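Local coordinates for Card1 endonuclease domain-containing protein (Vibrio cholerae, PDB 1XMX), which is of unknown function but carries a Card1-like endonuclease domain of the PDDEXK clan and probably binds nucleic acid, at residues Leu322-Leu325 with Glu326-Asp330; Ile352-Ala355 with Glu356-Leu360. One frame throughout, in Å; residues are numbered along the deposited sequence.

Contact 1: residues Leu322-Leu325 with Glu326-Asp330; sequences LYKL and ESLRD
L322 and E326 are joined by one of four consecutive i to i+4 backbone hydrogen bonds along helix 321-333 of the Card1-like endonuclease domain, a local contact between successive turns of one helix. The amide of E326 reaches L322 O at 3.1 Å; that of R329 returns to L325 O in a nearly straight bond, that of L328 to K324 O in a somewhat bent one. Between them S327 N meets Y323 O more bent still, at an N-H...O angle of 139°. On one face K324 and L328 run side by side in the same direction, their ends approaching at 4.1 Å from NZ of K324 to CD1 of L328. The lysine chain turns at its last torsion (chi4 -83°), and its ammonium is hydrogen-bonded to N292 on strand 288-300. L322 and L325 are buried against L341 of strand 338-343 and against L360, so the helix has an apolar side on the sheet. A further face is charged. R329 bends at chi2 (-114°) and chi3, and its NH1 donates to D330 OD1 at 3.0 Å; the acceptor lies in the guanidinium plane, whereas the donor meets the oxygen on its syn side but tilted out of the carboxylate plane. From the preceding turn E326 OE2 adds a long, weaker ion pair, 3.9 Å from R329 NH1. NH2 is hydrogen-bonded to L358 O of helix 349-358. Held at both terminal nitrogens, the guanidinium should be fixed in orientation and its charge largely balanced.

Contact 2: residues Ile352-Ala355 with Glu356-Leu360; sequences ITRA and EDLGL
A355 O accepts the hydrogen bond of L360 N at 2.8 Å, the shortest across this stretch and nearly straight, with an N-H...O angle of 171°. This amide bonds five residues back, beyond the helical i to i+4 pattern. Before that point the bonding is regular: E356 N, D357 N and L358 N each reach back four residues, to I352 O, T353 O and R354 O, all at 3.0 Å. Then G359 takes up a positive phi of 73°, and its amide bonds to E356 O at 3.0 Å. Together with the bond from L360 to A355 this makes a Schellman motif, which ends helix 349-358 and turns the chain into strand 361-363 of the beta-alpha-beta unit begun by strand 338-343. The turn brings L360 against the last helical turn, where its CB lies 4.2 Å from CB of the buried A355; beyond this pair L360 packs on L322 of helix 321-333. Farther round the helix, R354 and L358 lie alongside one another, pointing the same way. CG of R354, anti to its amide nitrogen (chi1 -180°), touches L358 CD2 at 3.8 Å, and the same methyl rests 3.7 Å from R354 O. Both side chains also touch Y323 on helix 321-333.

How the contacts relate
Read from the N terminus, contact 1 (322-330) closes within helix 321-333; the chain then runs through strand 338-343 and reaches contact 2 (352-360) at the end of helix 349-358. The two are in series, neither enclosing nor crossing the other, and each spans only neighbouring turns. In space they are adjacent, with centres about 11 Å apart. The arginine of contact 1 ties the first helix to the capped end of the second, and side chains of the two helices pack together beside it. Helix 321-333 also packs on strand 338-343, while contact 2 leads the chain out of helix 349-358 into strand 361-363, within the same beta-alpha-beta unit as strand 338-343.

Contact 1: residues Leu322-Leu325 with Glu326-Asp330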
ATOM      1  N   LEU A 322       3.498   1.048  16.344  1.00 22.60           N
ATOM      2  CA  LEU A 322       3.462   2.295  15.631  1.00 24.42           C
ATOM      3  C   LEU A 322       4.820   2.653  14.976  1.00 25.60           C
ATOM      4  O   LEU A 322       4.833   3.184  13.871  1.00 25.28           O
ATOM      5  CB  LEU A 322       3.024   3.404  16.579  1.00 22.17           C
ATOM      6  CG  LEU A 322       1.573   3.272  17.058  1.00 24.09           C
ATOM      7  CD1 LEU A 322       1.332   4.473  17.914  1.00 23.32           C
ATOM      8  CD2 LEU A 322       0.569   3.301  15.890  1.00 22.56           C
ATOM      9  N   TYR A 323       5.936   2.416  15.672  1.00 23.80           N
ATOM     10  CA  TYR A 323       7.283   2.563  15.074  1.00 24.11           C
ATOM     11  C   TYR A 323       7.500   1.618  13.921  1.00 23.55           C
ATOM     12  O   TYR A 323       8.099   1.990  12.891  1.00 23.11           O
ATOM     13  CB  TYR A 323       8.359   2.260  16.093  1.00 24.41           C
ATOM     14  CG  TYR A 323       8.424   3.253  17.135  1.00 24.47           C
ATOM     15  CD1 TYR A 323       8.653   4.580  16.830  1.00 25.10           C
ATOM     16  CD2 TYR A 323       8.236   2.891  18.451  1.00 25.27           C
ATOM     17  CE1 TYR A 323       8.705   5.544  17.825  1.00 25.35           C
ATOM     18  CE2 TYR A 323       8.275   3.828  19.430  1.00 25.64           C
ATOM     19  CZ  TYR A 323       8.516   5.149  19.116  1.00 25.56           C
ATOM     20  OH  TYR A 323       8.582   6.059  20.168  1.00 28.05           O
ATOM     21  N   LYS A 324       7.040   0.381  14.117  1.00 21.26           N
ATOM     22  CA  LYS A 324       7.114  -0.614  13.072  1.00 21.14           C
ATOM     23  C   LYS A 324       6.223  -0.278  11.885  1.00 22.33           C
ATOM     24  O   LYS A 324       6.634  -0.452  10.748  1.00 22.54           O
ATOM     25  CB  LYS A 324       6.748  -1.984  13.605  1.00 20.82           C
ATOM     26  CG  LYS A 324       6.881  -3.051  12.574  1.00 23.51           C
ATOM     27  CD  LYS A 324       6.151  -4.295  13.078  1.00 26.19           C
ATOM     28  CE  LYS A 324       6.635  -5.577  12.479  1.00 29.02           C
ATOM     29  NZ  LYS A 324       6.020  -5.865  11.137  1.00 33.69           N
ATOM     30  N   LEU A 325       4.986   0.151  12.141  1.00 23.25           N
ATOM     31  CA  LEU A 325       4.083   0.532  11.024  1.00 22.45           C
ATOM     32  C   LEU A 325       4.685   1.657  10.181  1.00 21.40           C
ATOM     33  O   LEU A 325       4.758   1.527   8.976  1.00 21.67           O
ATOM     34  CB  LEU A 325       2.687   0.935  11.526  1.00 22.43           C
ATOM     35  CG  LEU A 325       1.580   1.280  10.504  1.00 23.00           C
ATOM     36  CD1 LEU A 325       1.380   0.190   9.447  1.00 19.86           C
ATOM     37  CD2 LEU A 325       0.243   1.597  11.234  1.00 20.87           C
ATOM     38  N   GLU A 326       5.119   2.737  10.814  1.00 22.33           N
ATOM     39  CA  GLU A 326       5.784   3.828  10.126  1.00 26.57           C
ATOM     40  C   GLU A 326       7.019   3.391   9.307  1.00 26.55           C
ATOM     41  O   GLU A 326       7.340   3.943   8.231  1.00 23.62           O
ATOM     42  CB  GLU A 326       6.257   4.870  11.122  1.00 29.79           C
ATOM     43  CG  GLU A 326       6.652   6.120  10.401  1.00 36.50           C
ATOM     44  CD  GLU A 326       7.858   6.785  11.003  1.00 40.76           C
ATOM     45  OE1 GLU A 326       8.698   6.053  11.586  1.00 44.56           O
ATOM     46  OE2 GLU A 326       7.967   8.042  10.919  1.00 43.30           O
ATOM     47  N   SER A 327       7.732   2.419   9.847  1.00 25.72           N
ATOM     48  CA  SER A 327       8.906   1.929   9.211  1.00 25.62           C
ATOM     49  C   SER A 327       8.565   1.094   7.952  1.00 25.72           C
ATOM     50  O   SER A 327       9.288   1.123   6.952  1.00 26.01           O
ATOM     51  CB  SER A 327       9.669   1.117  10.223  1.00 27.32           C
ATOM     52  OG  SER A 327      10.430   0.167   9.549  1.00 31.47           O
ATOM     53  N   LEU A 328       7.511   0.307   8.014  1.00 24.64           N
ATOM     54  CA  LEU A 328       7.052  -0.406   6.841  1.00 26.92           C
ATOM     55  C   LEU A 328       6.596   0.557   5.710  1.00 27.93           C
ATOM     56  O   LEU A 328       6.968   0.427   4.551  1.00 28.92           O
ATOM     57  CB  LEU A 328       5.880  -1.257   7.234  1.00 27.64           C
ATOM     58  CG  LEU A 328       6.297  -2.516   7.952  1.00 27.43           C
ATOM     59  CD1 LEU A 328       4.972  -3.191   8.265  1.00 29.80           C
ATOM     60  CD2 LEU A 328       7.094  -3.330   6.991  1.00 26.23           C
ATOM     61  N   ARG A 329       5.818   1.542   6.099  1.00 27.73           N
ATOM     62  CA  ARG A 329       5.301   2.550   5.210  1.00 28.32           C
ATOM     63  C   ARG A 329       6.461   3.152   4.342  1.00 28.02           C
ATOM     64  O   ARG A 329       6.496   3.011   3.102  1.00 25.64           O
ATOM     65  CB  ARG A 329       4.615   3.548   6.128  1.00 25.93           C
ATOM     66  CG  ARG A 329       3.974   4.756   5.476  1.00 28.01           C
ATOM     67  CD  ARG A 329       4.756   5.908   5.952  1.00 28.37           C
ATOM     68  NE  ARG A 329       4.050   6.677   6.931  1.00 28.85           N
ATOM     69  CZ  ARG A 329       4.663   7.549   7.712  1.00 30.77           C
ATOM     70  NH1 ARG A 329       5.987   7.669   7.624  1.00 32.91           N
ATOM     71  NH2 ARG A 329       3.974   8.269   8.592  1.00 31.57           N
ATOM     72  N   ASP A 330       7.444   3.742   5.019  1.00 29.09           N
ATOM     73  CA  ASP A 330       8.649   4.291   4.389  1.00 29.91           C
ATOM     74  C   ASP A 330       9.335   3.328   3.441  1.00 29.14           C
ATOM     75  O   ASP A 330       9.534   3.626   2.262  1.00 31.19           O
ATOM     76  CB  ASP A 330       9.625   4.756   5.481  1.00 32.21           C
ATOM     77  CG  ASP A 330       9.024   5.889   6.370  1.00 35.59           C
ATOM     78  OD1 ASP A 330       8.150   6.675   5.841  1.00 36.24           O
ATOM     79  OD2 ASP A 330       9.408   5.985   7.584  1.00 35.05           O
TER

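Contact 2: residues Ile352-Ala355 with Glu356-Leu360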
ATOM      1  N   ILE A 352      -1.820   7.738  20.872  1.00 31.42           N
ATOM      2  CA  ILE A 352      -2.441   8.749  20.052  1.00 29.91           C
ATOM      3  C   ILE A 352      -1.449   9.853  19.674  1.00 29.21           C
ATOM      4  O   ILE A 352      -1.240  10.157  18.497  1.00 29.39           O
ATOM      5  CB  ILE A 352      -3.658   9.326  20.752  1.00 27.10           C
ATOM      6  CG1 ILE A 352      -4.675   8.191  20.962  1.00 27.55           C
ATOM      7  CG2 ILE A 352      -4.268  10.401  19.898  1.00 27.05           C
ATOM      8  CD1 ILE A 352      -5.972   8.635  21.635  1.00 26.93           C
ATOM      9  N   THR A 353      -0.846  10.444  20.685  1.00 28.98           N
ATOM     10  CA  THR A 353       0.184  11.441  20.500  1.00 27.44           C
ATOM     11  C   THR A 353       1.332  10.865  19.663  1.00 27.08           C
ATOM     12  O   THR A 353       1.879  11.528  18.819  1.00 28.76           O
ATOM     13  CB  THR A 353       0.644  11.934  21.855  1.00 27.74           C
ATOM     14  OG1 THR A 353      -0.466  12.598  22.502  1.00 24.62           O
ATOM     15  CG2 THR A 353       1.860  12.904  21.686  1.00 29.28           C
ATOM     16  N   ARG A 354       1.663   9.610  19.847  1.00 25.50           N
ATOM     17  CA  ARG A 354       2.731   9.036  19.094  1.00 24.28           C
ATOM     18  C   ARG A 354       2.392   8.838  17.603  1.00 25.88           C
ATOM     19  O   ARG A 354       3.253   9.076  16.737  1.00 24.13           O
ATOM     20  CB  ARG A 354       3.105   7.726  19.679  1.00 25.07           C
ATOM     21  CG  ARG A 354       4.209   7.059  18.965  1.00 29.04           C
ATOM     22  CD  ARG A 354       5.226   6.591  20.006  1.00 33.23           C
ATOM     23  NE  ARG A 354       5.043   5.195  20.328  1.00 38.37           N
ATOM     24  CZ  ARG A 354       5.450   4.632  21.453  1.00 38.36           C
ATOM     25  NH1 ARG A 354       6.061   5.371  22.364  1.00 39.55           N
ATOM     26  NH2 ARG A 354       5.226   3.341  21.657  1.00 39.45           N
ATOM     27  N   ALA A 355       1.180   8.349  17.319  1.00 24.06           N
ATOM     28  CA  ALA A 355       0.671   8.219  15.964  1.00 24.36           C
ATOM     29  C   ALA A 355       0.679   9.594  15.247  1.00 25.71           C
ATOM     30  O   ALA A 355       1.072   9.693  14.079  1.00 25.89           O
ATOM     31  CB  ALA A 355      -0.743   7.553  15.965  1.00 22.28           C
ATOM     32  N   GLU A 356       0.256  10.644  15.938  1.00 27.17           N
ATOM     33  CA  GLU A 356       0.310  11.986  15.402  1.00 31.86           C
ATOM     34  C   GLU A 356       1.751  12.458  15.073  1.00 32.77           C
ATOM     35  O   GLU A 356       2.037  12.919  13.961  1.00 33.23           O
ATOM     36  CB  GLU A 356      -0.381  12.964  16.345  1.00 32.99           C
ATOM     37  CG  GLU A 356      -0.531  14.357  15.734  1.00 37.21           C
ATOM     38  CD  GLU A 356      -0.868  15.472  16.745  1.00 38.16           C
ATOM     39  OE1 GLU A 356      -1.120  15.175  17.942  1.00 40.78           O
ATOM     40  OE2 GLU A 356      -0.887  16.657  16.323  1.00 40.66           O
ATOM     41  N   ASP A 357       2.662  12.288  16.028  1.00 33.73           N
ATOM     42  CA  ASP A 357       4.098  12.556  15.862  1.00 32.67           C
ATOM     43  C   ASP A 357       4.680  11.856  14.614  1.00 29.99           C
ATOM     44  O   ASP A 357       5.422  12.465  13.846  1.00 26.42           O
ATOM     45  CB  ASP A 357       4.863  12.060  17.113  1.00 36.30           C
ATOM     46  CG  ASP A 357       6.282  12.611  17.185  1.00 39.66           C
ATOM     47  OD1 ASP A 357       6.460  13.777  16.738  1.00 39.91           O
ATOM     48  OD2 ASP A 357       7.198  11.884  17.674  1.00 40.56           O
ATOM     49  N   LEU A 358       4.357  10.579  14.451  1.00 25.53           N
ATOM     50  CA  LEU A 358       4.766   9.778  13.296  1.00 24.56           C
ATOM     51  C   LEU A 358       3.929   9.977  11.991  1.00 22.41           C
ATOM     52  O   LEU A 358       4.247   9.377  10.979  1.00 21.47           O
ATOM     53  CB  LEU A 358       4.711   8.289  13.670  1.00 23.08           C
ATOM     54  CG  LEU A 358       5.938   7.597  14.324  1.00 27.22           C
ATOM     55  CD1 LEU A 358       7.047   8.550  14.744  1.00 26.20           C
ATOM     56  CD2 LEU A 358       5.606   6.560  15.436  1.00 24.87           C
ATOM     57  N   GLY A 359       2.832  10.733  12.023  1.00 21.53           N
ATOM     58  CA  GLY A 359       1.998  10.892  10.816  1.00 19.21           C
ATOM     59  C   GLY A 359       1.180   9.648  10.452  1.00 21.63           C
ATOM     60  O   GLY A 359       0.925   9.393   9.270  1.00 23.83           O
ATOM     61  N   LEU A 360       0.752   8.861  11.456  1.00 21.27           N
ATOM     62  CA  LEU A 360      -0.022   7.614  11.205  1.00 20.32           C
ATOM     63  C   LEU A 360      -1.460   7.966  11.514  1.00 19.07           C
ATOM     64  O   LEU A 360      -1.751   8.659  12.498  1.00 19.45           O
ATOM     65  CB  LEU A 360       0.447   6.427  12.120  1.00 19.56           C
ATOM     66  CG  LEU A 360       1.865   5.926  11.801  1.00 21.22           C
ATOM     67  CD1 LEU A 360       2.462   4.974  12.924  1.00 21.65           C
ATOM     68  CD2 LEU A 360       1.850   5.210  10.497  1.00 20.06           C
TER